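Local coordinates for uncharacterized protein (Parabacteroides merdae, PDB 4MXN) that is of unknown function but, as a putative family 28 glycosyl hydrolase with a parallel beta-helix fold, probably cleaves glycosidic bonds in pectin-like polysaccharides, at residues Gln163-Glu174 with Val187-Ala198; Cys99-Asn110 with Tyr146-Glu157. One frame throughout, in Å; residues are numbered along the deposited sequence. Where two conformers were deposited one is given.

Contact 1 of 2, residues Gln163-Glu174 with Val187-Ala198; sequences QVTLQDAANVAE and VVVNAGASDRKA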
loop_
_atom_site.group_PDB
_atom_site.type_symbol
_atom_site.label_atom_id
_atom_site.label_comp_id
_atom_site.label_asym_id
_atom_site.label_seq_id
_atom_site.Cartn_x
_atom_site.Cartn_y
_atom_site.Cartn_z
ATOM N N GLN A 163 -4.077 9.217 -6.585
ATOM C CA GLN A 163 -3.990 10.431 -5.754
ATOM C C GLN A 163 -3.239 10.315 -4.436
ATOM O O GLN A 163 -2.779 11.343 -3.928
ATOM C CB GLN A 163 -5.408 10.938 -5.397
ATOM C CG GLN A 163 -6.362 11.158 -6.570
ATOM C CD GLN A 163 -7.753 11.392 -6.037
ATOM O OE1 GLN A 163 -8.397 10.486 -5.477
ATOM N NE2 GLN A 163 -8.234 12.622 -6.173
ATOM N N VAL A 164 -3.206 9.117 -3.827
ATOM C CA VAL A 164 -2.611 8.926 -2.494
ATOM C C VAL A 164 -1.114 9.300 -2.433
ATOM O O VAL A 164 -0.405 9.240 -3.431
ATOM C CB VAL A 164 -2.821 7.485 -1.933
ATOM C CG1 VAL A 164 -4.284 7.227 -1.598
ATOM C CG2 VAL A 164 -2.278 6.407 -2.886
ATOM N N THR A 165 -0.670 9.697 -1.245
ATOM C CA THR A 165 0.733 9.944 -0.949
ATOM C C THR A 165 1.196 8.711 -0.181
ATOM O O THR A 165 0.612 8.370 0.846
ATOM C CB THR A 165 0.947 11.286 -0.219
ATOM O OG1 THR A 165 0.719 12.364 -1.150
ATOM C CG2 THR A 165 2.358 11.409 0.355
ATOM N N LEU A 166 2.208 8.019 -0.714
ATOM C CA LEU A 166 2.790 6.819 -0.106
ATOM C C LEU A 166 4.061 7.282 0.560
ATOM O O LEU A 166 4.992 7.729 -0.116
ATOM C CB LEU A 166 3.026 5.737 -1.193
ATOM C CG LEU A 166 1.746 5.264 -1.906
ATOM C CD1 LEU A 166 2.055 4.258 -2.977
ATOM C CD2 LEU A 166 0.737 4.701 -0.899
ATOM N N GLN A 167 4.068 7.277 1.883
ATOM C CA GLN A 167 5.176 7.866 2.612
ATOM C C GLN A 167 5.901 6.909 3.535
ATOM O O GLN A 167 5.288 6.231 4.367
ATOM C CB GLN A 167 4.632 9.045 3.426
ATOM C CG GLN A 167 5.627 9.773 4.328
ATOM C CD GLN A 167 4.967 10.966 4.966
ATOM O OE1 GLN A 167 4.668 11.965 4.313
ATOM N NE2 GLN A 167 4.655 10.855 6.233
ATOM N N ASP A 168 7.241 6.962 3.453
ATOM C CA ASP A 168 8.174 6.314 4.381
ATOM C C ASP A 168 7.879 4.826 4.555
ATOM O O ASP A 168 7.786 4.314 5.667
ATOM C CB ASP A 168 8.129 7.059 5.737
ATOM C CG ASP A 168 9.165 6.623 6.741
ATOM O OD1 ASP A 168 10.326 6.384 6.328
ATOM O OD2 ASP A 168 8.822 6.534 7.946
ATOM N N ALA A 169 7.782 4.137 3.430
ATOM C CA ALA A 169 7.547 2.713 3.349
ATOM C C ALA A 169 8.604 1.945 4.156
ATOM O O ALA A 169 9.790 2.273 4.066
ATOM C CB ALA A 169 7.589 2.279 1.887
ATOM N N ALA A 170 8.164 0.925 4.938
ATOM C CA ALA A 170 9.059 0.070 5.728
ATOM C C ALA A 170 9.860 -0.859 4.825
ATOM O O ALA A 170 10.875 -1.405 5.241
ATOM C CB ALA A 170 8.257 -0.743 6.731
ATOM N N ASN A 171 9.394 -1.044 3.583
ATOM C CA ASN A 171 10.071 -1.875 2.600
ATOM C C ASN A 171 9.971 -1.123 1.257
ATOM O O ASN A 171 10.445 -0.001 1.186
ATOM C CB ASN A 171 9.469 -3.278 2.596
ATOM C CG ASN A 171 10.449 -4.354 2.166
ATOM O OD1 ASN A 171 11.308 -4.140 1.316
ATOM N ND2 ASN A 171 10.320 -5.546 2.725
ATOM N N VAL A 172 9.328 -1.694 0.243
ATOM C CA VAL A 172 9.083 -1.062 -1.058
ATOM C C VAL A 172 7.729 -0.359 -0.901
ATOM O O VAL A 172 6.929 -0.806 -0.090
ATOM C CB VAL A 172 9.153 -2.119 -2.210
ATOM C CG1 VAL A 172 8.614 -1.586 -3.537
ATOM C CG2 VAL A 172 10.580 -2.624 -2.392
ATOM N N ALA A 173 7.485 0.770 -1.580
ATOM C CA ALA A 173 6.179 1.422 -1.412
ATOM C C ALA A 173 5.046 0.618 -2.084
ATOM O O ALA A 173 3.992 0.421 -1.472
ATOM C CB ALA A 173 6.211 2.828 -1.967
ATOM N N GLU A 174 5.263 0.167 -3.335
ATOM C CA GLU A 174 4.245 -0.530 -4.125
ATOM C C GLU A 174 4.779 -1.781 -4.736
ATOM O O GLU A 174 5.837 -1.744 -5.363
ATOM C CB GLU A 174 3.752 0.360 -5.286
ATOM C CG GLU A 174 3.116 1.697 -4.965
ATOM C CD GLU A 174 3.055 2.626 -6.172
ATOM O OE1 GLU A 174 2.283 2.342 -7.114
ATOM O OE2 GLU A 174 3.811 3.621 -6.194
ATOM N N VAL A 187 -0.068 9.498 -8.154
ATOM C CA VAL A 187 0.403 8.996 -6.858
ATOM C C VAL A 187 1.736 9.682 -6.525
ATOM O O VAL A 187 2.531 9.954 -7.412
ATOM C CB VAL A 187 0.498 7.437 -6.808
ATOM C CG1 VAL A 187 1.155 6.939 -5.511
ATOM C CG2 VAL A 187 -0.882 6.798 -6.964
ATOM N N VAL A 188 1.946 10.008 -5.261
ATOM C CA VAL A 188 3.183 10.636 -4.817
ATOM C C VAL A 188 3.880 9.636 -3.891
ATOM O O VAL A 188 3.247 9.136 -2.957
ATOM C CB VAL A 188 2.942 12.010 -4.127
ATOM C CG1 VAL A 188 4.228 12.554 -3.481
ATOM C CG2 VAL A 188 2.329 13.035 -5.104
ATOM N N VAL A 189 5.163 9.308 -4.172
ATOM C CA VAL A 189 5.929 8.435 -3.274
ATOM C C VAL A 189 6.976 9.309 -2.578
ATOM O O VAL A 189 7.826 9.900 -3.253
ATOM C CB VAL A 189 6.562 7.175 -3.931
ATOM C CG1 VAL A 189 7.339 6.359 -2.903
ATOM C CG2 VAL A 189 5.505 6.302 -4.611
ATOM N N ASN A 190 6.865 9.438 -1.235
ATOM C CA ASN A 190 7.809 10.200 -0.410
ATOM C C ASN A 190 8.670 9.193 0.319
ATOM O O ASN A 190 8.142 8.376 1.060
ATOM C CB ASN A 190 7.101 11.165 0.547
ATOM C CG ASN A 190 6.475 12.353 -0.140
ATOM O OD1 ASN A 190 6.990 12.875 -1.127
ATOM N ND2 ASN A 190 5.401 12.868 0.421
ATOM N N ALA A 191 9.969 9.168 0.002
ATOM C CA ALA A 191 10.917 8.190 0.547
ATOM C C ALA A 191 10.902 8.135 2.069
ATOM O O ALA A 191 10.992 7.041 2.617
ATOM C CB ALA A 191 12.331 8.495 0.066
ATOM N N GLY A 192 10.775 9.293 2.721
ATOM C CA GLY A 192 10.853 9.402 4.172
ATOM C C GLY A 192 12.258 9.006 4.570
ATOM O O GLY A 192 13.221 9.561 4.047
ATOM N N ALA A 193 12.391 7.967 5.405
ATOM C CA ALA A 193 13.712 7.464 5.792
ATOM C C ALA A 193 14.150 6.254 4.914
ATOM O O ALA A 193 15.233 5.719 5.100
ATOM C CB ALA A 193 13.699 7.079 7.259
ATOM N N SER A 194 13.311 5.822 3.974
ATOM C CA SER A 194 13.607 4.660 3.114
ATOM C C SER A 194 14.632 4.956 1.996
ATOM O O SER A 194 14.485 5.944 1.266
ATOM C CB SER A 194 12.325 4.144 2.467
ATOM O OG SER A 194 12.616 3.097 1.554
ATOM N N ASP A 195 15.613 4.052 1.819
ATOM C CA ASP A 195 16.574 4.144 0.710
ATOM C C ASP A 195 16.249 3.061 -0.332
ATOM O O ASP A 195 17.032 2.832 -1.262
ATOM C CB ASP A 195 18.033 4.018 1.224
ATOM C CG ASP A 195 18.438 2.691 1.855
ATOM O OD1 ASP A 195 17.562 1.809 2.025
ATOM O OD2 ASP A 195 19.641 2.514 2.135
ATOM N N ARG A 196 15.101 2.377 -0.142
ATOM C CA ARG A 196 14.637 1.270 -0.972
ATOM C C ARG A 196 13.873 1.755 -2.207
ATOM O O ARG A 196 13.519 2.933 -2.306
ATOM C CB ARG A 196 13.763 0.317 -0.127
ATOM C CG ARG A 196 14.591 -0.397 0.961
ATOM C CD ARG A 196 13.742 -1.026 2.062
ATOM N NE ARG A 196 12.986 -0.029 2.846
ATOM C CZ ARG A 196 13.461 0.618 3.907
ATOM N NH1 ARG A 196 14.708 0.414 4.314
ATOM N NH2 ARG A 196 12.694 1.484 4.564
ATOM N N LYS A 197 13.606 0.814 -3.145
ATOM C CA LYS A 197 12.839 1.069 -4.365
ATOM C C LYS A 197 11.427 1.489 -4.010
ATOM O O LYS A 197 10.937 1.156 -2.927
ATOM C CB LYS A 197 12.826 -0.170 -5.294
ATOM C CG LYS A 197 14.220 -0.565 -5.812
ATOM C CD LYS A 197 14.636 0.299 -6.997
ATOM C CE LYS A 197 16.017 -0.014 -7.532
ATOM N NZ LYS A 197 16.297 0.792 -8.738
ATOM N N ALA A 198 10.797 2.273 -4.887
ATOM C CA ALA A 198 9.433 2.740 -4.692
ATOM C C ALA A 198 8.445 1.742 -5.260
ATOM O O ALA A 198 7.344 1.619 -4.727
ATOM C CB ALA A 198 9.234 4.091 -5.363
HETATM O O HOH W 1 7.586 5.514 0.625
HETATM O O HOH W 2 10.806 2.116 -0.234
#
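Arg196 reaches across to the loop after strand 165-167 and uses two N-H groups of its guanidinium on backbone carbonyls lying in its plane. NH2 donates to Ala169 O at 3.1 Å, and NE donates to Asn171 O at 3.0 Å, meeting that oxygen from above its carbonyl plane. Between these two, Ala170 O lies over one face of the group without bonding to it. A bend at chi3 (-64°) turns the guanidinium back along the loop, bringing three successive carbonyls around one cation. A leucine in its place would probably leave the oxygens of Ala169 and Asn171 without these donors and the loop freer to move. A water also grips Asn171 O, linking it to Ser194 OG and Lys197 O, while Ser194 OG accepts from Arg196 N in an ST turn that fixes the start of the arginine. Asp168 OD1, met from above its carboxylate plane, takes Ala193 N at 2.8 Å within the type II' turn from Ala191 to Ser194, and Ser123 OG binds the same oxygen. Before the loops, strands 165-167 and 188-190 run parallel in register, Leu166 N and O bonding Val188 O and Asn190 N. Leu166 and Val189 share the buried face; Leu166 CD1 also meets Val187 CG1 at 3.8 Å, and Val189 CG1 meets Ala173 CB. These are successive coils of a parallel beta-helix: strand 118-120 pairs with the other edge of 165-167, Phe214 of strand 213-214 packs against Val189, and helix 123-136 lies against Ala170, Ala193 and Arg196.

Contact 2 of 2, residues Cys99-Asn110 with Tyr146-Glu157; sequences CNAIIYADKQKN and YAPALICMEGCE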
loop_
_atom_site.group_PDB
_atom_site.type_symbol
_atom_site.label_atom_id
_atom_site.label_comp_id
_atom_site.label_asym_id
_atom_site.label_seq_id
_atom_site.Cartn_x
_atom_site.Cartn_y
_atom_site.Cartn_z
ATOM N N CYS A 99 2.194 -11.348 -0.495
ATOM C CA CYS A 99 1.932 -9.941 -0.200
ATOM C C CYS A 99 1.881 -9.626 1.288
ATOM O O CYS A 99 0.994 -10.084 2.025
ATOM C CB CYS A 99 0.658 -9.471 -0.895
ATOM S SG CYS A 99 0.942 -8.768 -2.537
ATOM N N ASN A 100 2.841 -8.801 1.706
ATOM C CA ASN A 100 2.956 -8.256 3.061
ATOM C C ASN A 100 3.001 -6.744 2.972
ATOM O O ASN A 100 4.047 -6.177 2.634
ATOM C CB ASN A 100 4.192 -8.784 3.789
ATOM C CG ASN A 100 4.297 -8.232 5.200
ATOM O OD1 ASN A 100 3.318 -7.820 5.831
ATOM N ND2 ASN A 100 5.481 -8.210 5.734
ATOM N N ALA A 101 1.870 -6.093 3.257
ATOM C CA ALA A 101 1.756 -4.644 3.137
ATOM C C ALA A 101 0.716 -4.062 4.074
ATOM O O ALA A 101 0.003 -4.816 4.713
ATOM C CB ALA A 101 1.405 -4.279 1.698
ATOM N N ILE A 102 0.611 -2.719 4.137
ATOM C CA ILE A 102 -0.436 -2.047 4.945
ATOM C C ILE A 102 -1.794 -2.342 4.294
ATOM O O ILE A 102 -2.776 -2.624 4.985
ATOM C CB ILE A 102 -0.168 -0.536 5.126
ATOM C CG1 ILE A 102 1.209 -0.324 5.837
ATOM C CG2 ILE A 102 -1.332 0.146 5.899
ATOM C CD1 ILE A 102 1.591 1.162 6.080
ATOM N N ILE A 103 -1.826 -2.297 2.954
ATOM C CA ILE A 103 -2.986 -2.685 2.150
ATOM C C ILE A 103 -2.495 -3.692 1.133
ATOM O O ILE A 103 -1.639 -3.359 0.301
ATOM C CB ILE A 103 -3.763 -1.515 1.468
ATOM C CG1 ILE A 103 -4.164 -0.427 2.477
ATOM C CG2 ILE A 103 -5.011 -2.083 0.730
ATOM C CD1 ILE A 103 -4.700 0.927 1.827
ATOM N N TYR A 104 -3.025 -4.914 1.196
ATOM C CA TYR A 104 -2.658 -5.929 0.229
ATOM C C TYR A 104 -3.897 -6.567 -0.347
ATOM O O TYR A 104 -4.981 -6.493 0.236
ATOM C CB TYR A 104 -1.702 -7.003 0.829
ATOM C CG TYR A 104 -2.346 -7.948 1.826
ATOM C CD1 TYR A 104 -2.498 -7.589 3.155
ATOM C CD2 TYR A 104 -2.790 -9.207 1.438
ATOM C CE1 TYR A 104 -3.082 -8.452 4.077
ATOM C CE2 TYR A 104 -3.375 -10.082 2.354
ATOM C CZ TYR A 104 -3.519 -9.698 3.673
ATOM O OH TYR A 104 -4.101 -10.538 4.588
ATOM N N ALA A 105 -3.733 -7.242 -1.481
ATOM C CA ALA A 105 -4.831 -7.988 -2.083
ATOM C C ALA A 105 -4.263 -9.195 -2.777
ATOM O O ALA A 105 -3.227 -9.102 -3.433
ATOM C CB ALA A 105 -5.630 -7.119 -3.041
ATOM N N ASP A 106 -4.921 -10.329 -2.602
ATOM C CA ASP A 106 -4.518 -11.592 -3.185
ATOM C C ASP A 106 -5.666 -12.177 -4.003
ATOM O O ASP A 106 -6.675 -12.605 -3.439
ATOM C CB ASP A 106 -4.080 -12.558 -2.065
ATOM C CG ASP A 106 -3.737 -13.964 -2.512
ATOM O OD1 ASP A 106 -3.249 -14.125 -3.652
ATOM O OD2 ASP A 106 -3.940 -14.905 -1.715
ATOM N N LYS A 107 -5.493 -12.192 -5.336
ATOM C CA LYS A 107 -6.402 -12.758 -6.331
ATOM C C LYS A 107 -7.803 -12.140 -6.234
ATOM O O LYS A 107 -8.809 -12.857 -6.262
ATOM C CB LYS A 107 -6.441 -14.296 -6.209
ATOM C CG LYS A 107 -5.142 -14.964 -6.650
ATOM C CD LYS A 107 -5.210 -16.478 -6.528
ATOM C CE LYS A 107 -3.874 -17.139 -6.758
ATOM N NZ LYS A 107 -2.967 -16.971 -5.591
ATOM N N GLN A 108 -7.858 -10.800 -6.126
ATOM C CA GLN A 108 -9.106 -10.045 -6.076
ATOM C C GLN A 108 -9.327 -9.317 -7.404
ATOM O O GLN A 108 -8.388 -9.160 -8.177
ATOM C CB GLN A 108 -9.080 -9.033 -4.915
ATOM C CG GLN A 108 -8.841 -9.651 -3.523
ATOM C CD GLN A 108 -9.886 -10.655 -3.099
ATOM O OE1 GLN A 108 -11.082 -10.340 -2.968
ATOM N NE2 GLN A 108 -9.456 -11.883 -2.837
ATOM N N LYS A 109 -10.552 -8.825 -7.643
ATOM C CA LYS A 109 -10.812 -8.067 -8.871
ATOM C C LYS A 109 -11.581 -6.779 -8.556
ATOM O O LYS A 109 -12.276 -6.699 -7.542
ATOM C CB LYS A 109 -11.535 -8.922 -9.953
ATOM C CG LYS A 109 -12.794 -9.695 -9.526
ATOM C CD LYS A 109 -13.977 -8.761 -9.143
ATOM C CE LYS A 109 -15.254 -9.020 -9.865
ATOM N NZ LYS A 109 -16.010 -7.771 -10.172
ATOM N N ASN A 110 -11.490 -5.787 -9.462
ATOM C CA ASN A 110 -12.198 -4.514 -9.348
ATOM C C ASN A 110 -11.928 -3.884 -7.965
ATOM O O ASN A 110 -12.843 -3.641 -7.179
ATOM C CB ASN A 110 -13.702 -4.716 -9.612
ATOM C CG ASN A 110 -14.505 -3.451 -9.652
ATOM O OD1 ASN A 110 -14.007 -2.387 -10.006
ATOM N ND2 ASN A 110 -15.746 -3.540 -9.214
ATOM N N TYR A 146 10.135 -9.486 6.537
ATOM C CA TYR A 146 8.992 -9.140 7.383
ATOM C C TYR A 146 8.500 -7.695 7.259
ATOM O O TYR A 146 7.342 -7.407 7.590
ATOM C CB TYR A 146 9.368 -9.412 8.857
ATOM C CG TYR A 146 9.717 -10.861 9.100
ATOM C CD1 TYR A 146 8.733 -11.791 9.417
ATOM C CD2 TYR A 146 11.028 -11.316 8.974
ATOM C CE1 TYR A 146 9.042 -13.139 9.593
ATOM C CE2 TYR A 146 11.347 -12.662 9.137
ATOM C CZ TYR A 146 10.352 -13.569 9.455
ATOM O OH TYR A 146 10.671 -14.889 9.651
ATOM N N ALA A 147 9.381 -6.775 6.861
ATOM C CA ALA A 147 9.009 -5.364 6.749
ATOM C C ALA A 147 7.945 -5.195 5.645
ATOM O O ALA A 147 8.131 -5.698 4.530
ATOM C CB ALA A 147 10.241 -4.521 6.472
ATOM N N PRO A 148 6.785 -4.579 5.965
ATOM C CA PRO A 148 5.731 -4.489 4.966
ATOM C C PRO A 148 5.923 -3.380 3.956
ATOM O O PRO A 148 6.458 -2.306 4.248
ATOM C CB PRO A 148 4.476 -4.209 5.806
ATOM C CG PRO A 148 4.971 -3.456 6.981
ATOM C CD PRO A 148 6.343 -4.014 7.261
ATOM N N ALA A 149 5.396 -3.626 2.766
ATOM C CA ALA A 149 5.270 -2.621 1.733
ATOM C C ALA A 149 4.083 -1.732 2.121
ATOM O O ALA A 149 3.357 -2.060 3.068
ATOM C CB ALA A 149 5.021 -3.301 0.385
ATOM N N LEU A 150 3.867 -0.614 1.426
ATOM C CA LEU A 150 2.671 0.181 1.740
ATOM C C LEU A 150 1.471 -0.442 1.035
ATOM O O LEU A 150 0.420 -0.601 1.655
ATOM C CB LEU A 150 2.844 1.657 1.380
ATOM C CG LEU A 150 3.894 2.394 2.190
ATOM C CD1 LEU A 150 4.177 3.749 1.605
ATOM C CD2 LEU A 150 3.488 2.573 3.628
ATOM N N ILE A 151 1.660 -0.845 -0.237
ATOM C CA ILE A 151 0.668 -1.504 -1.094
ATOM C C ILE A 151 1.300 -2.718 -1.770
ATOM O O ILE A 151 2.417 -2.628 -2.287
ATOM C CB ILE A 151 0.130 -0.489 -2.157
ATOM C CG1 ILE A 151 -0.773 0.587 -1.534
ATOM C CG2 ILE A 151 -0.524 -1.174 -3.356
ATOM C CD1 ILE A 151 -0.951 1.854 -2.519
ATOM N N CYS A 152 0.587 -3.852 -1.773
ATOM C CA CYS A 152 1.043 -5.061 -2.454
ATOM C C CYS A 152 -0.152 -5.781 -3.082
ATOM O O CYS A 152 -1.059 -6.196 -2.357
ATOM C CB CYS A 152 1.817 -5.985 -1.515
ATOM S SG CYS A 152 2.490 -7.466 -2.319
HETATM N N MSE A 153 -0.136 -5.942 -4.418
HETATM C CA MSE A 153 -1.197 -6.661 -5.140
HETATM C C MSE A 153 -0.620 -7.858 -5.857
HETATM O O MSE A 153 0.347 -7.723 -6.608
HETATM C CB MSE A 153 -1.927 -5.765 -6.151
HETATM C CG MSE A 153 -3.090 -5.021 -5.565
HETATM SE SE MSE A 153 -2.550 -3.227 -5.070
HETATM C CE MSE A 153 -4.136 -2.758 -4.031
ATOM N N GLU A 154 -1.209 -9.031 -5.641
ATOM C CA GLU A 154 -0.738 -10.243 -6.312
ATOM C C GLU A 154 -1.906 -10.994 -6.946
ATOM O O GLU A 154 -2.860 -11.347 -6.251
ATOM C CB GLU A 154 0.053 -11.159 -5.372
ATOM C CG GLU A 154 0.827 -12.238 -6.127
ATOM C CD GLU A 154 1.541 -13.260 -5.265
ATOM O OE1 GLU A 154 1.981 -12.911 -4.145
ATOM O OE2 GLU A 154 1.682 -14.416 -5.725
ATOM N N GLY A 155 -1.792 -11.262 -8.239
ATOM C CA GLY A 155 -2.793 -12.005 -9.005
ATOM C C GLY A 155 -4.129 -11.298 -9.126
ATOM O O GLY A 155 -5.156 -11.947 -9.314
ATOM N N CYS A 156 -4.127 -9.970 -9.016
ATOM C CA CYS A 156 -5.336 -9.163 -9.063
ATOM C C CYS A 156 -5.653 -8.691 -10.482
ATOM O O CYS A 156 -4.764 -8.604 -11.324
ATOM C CB CYS A 156 -5.215 -7.989 -8.098
ATOM S SG CYS A 156 -5.130 -8.482 -6.353
ATOM N N GLU A 157 -6.936 -8.398 -10.747
ATOM C CA GLU A 157 -7.387 -7.908 -12.052
ATOM C C GLU A 157 -8.200 -6.630 -11.871
ATOM O O GLU A 157 -9.016 -6.584 -10.958
ATOM C CB GLU A 157 -8.238 -8.995 -12.747
ATOM C CG GLU A 157 -7.438 -10.187 -13.238
ATOM C CD GLU A 157 -8.162 -11.179 -14.127
ATOM O OE1 GLU A 157 -9.329 -10.926 -14.510
ATOM O OE2 GLU A 157 -7.540 -12.214 -14.455
HETATM O O HOH W 3 6.879 -6.569 1.736
HETATM O O HOH W 4 7.536 -8.516 3.999
#
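Asn100 ND2 is held by two acceptors, a water and, weakly, Tyr146 O, which lies 2.7 Å from ND2 but at an N-H angle of only 127°. The water also lies 2.9 Å from Ala147 O, so the amide sits against the chain ahead of Pro148. With CG anti to the backbone N (chi1 -179°), the amide extends along the neighbouring segment, and its OD1 comes to 3.8 Å from Pro148 CB. Asn100 O accepts Ala149 N on a lone pair at 2.9 Å and starts a parallel ladder that runs through Ile103, Ala105 and Lys107 to Asn110. At the corner near Ile102 and Leu150 the ladder bends: Ile102 N donates to Ala149 O and, weakly, to Leu150 O, which also takes Ile103 N. The side chains of Ile102 and Leu150 lie alongside each other there, with CD1 and CD2 in tight contact at 3.4 Å. On the face carrying Ala101 and Tyr104, a disulfide joins Cys99 SG to Cys152 SG at 2.0 Å. Placing its sulfur anti to the backbone N (chi1 -177°) lets Cys152 reach across to Cys99; Ala101 CB rests 3.7 Å from Cys152 CB. On the other face Ala105 CB packs on Cys156 SG at 3.6 Å, and that sulfur accepts Gln108 N. Strand 61-69 borders 99-110 on its far edge, and Ile113 of strand 111-114 packs against Ile103, Ile151 and Met153. Stacked coils of a parallel beta-helix are thus held by backbone bonds and a covalent crosslink together, so Cys99, in a loop ahead of its strand, is probably restrained even where the ladder has not yet begun.

How the contacts relate
Contact 2 and contact 1 follow one another along the chain, and both join successive coils of the same parallel beta-helix. They meet directly: Asn171 ND2 probably bonds Ala147 O, and Ala173 O probably bonds Ile151 N, continuing the ladder from strand 151-154 to strand 174-177. Each is partly buried, but contact 2 buries the larger share of its residues. Most buried residues are apolar; Asn100 and Glu174 are buried polar exceptions, Glu174 OE1 bonding Tyr176 OH. Both contacts hold waters, yet their cross-links differ. In contact 1 a guanidinium and a carboxylate tie the loops that leave the coil, whereas contact 2 adds a disulfide to a longer backbone ladder that turns a corner.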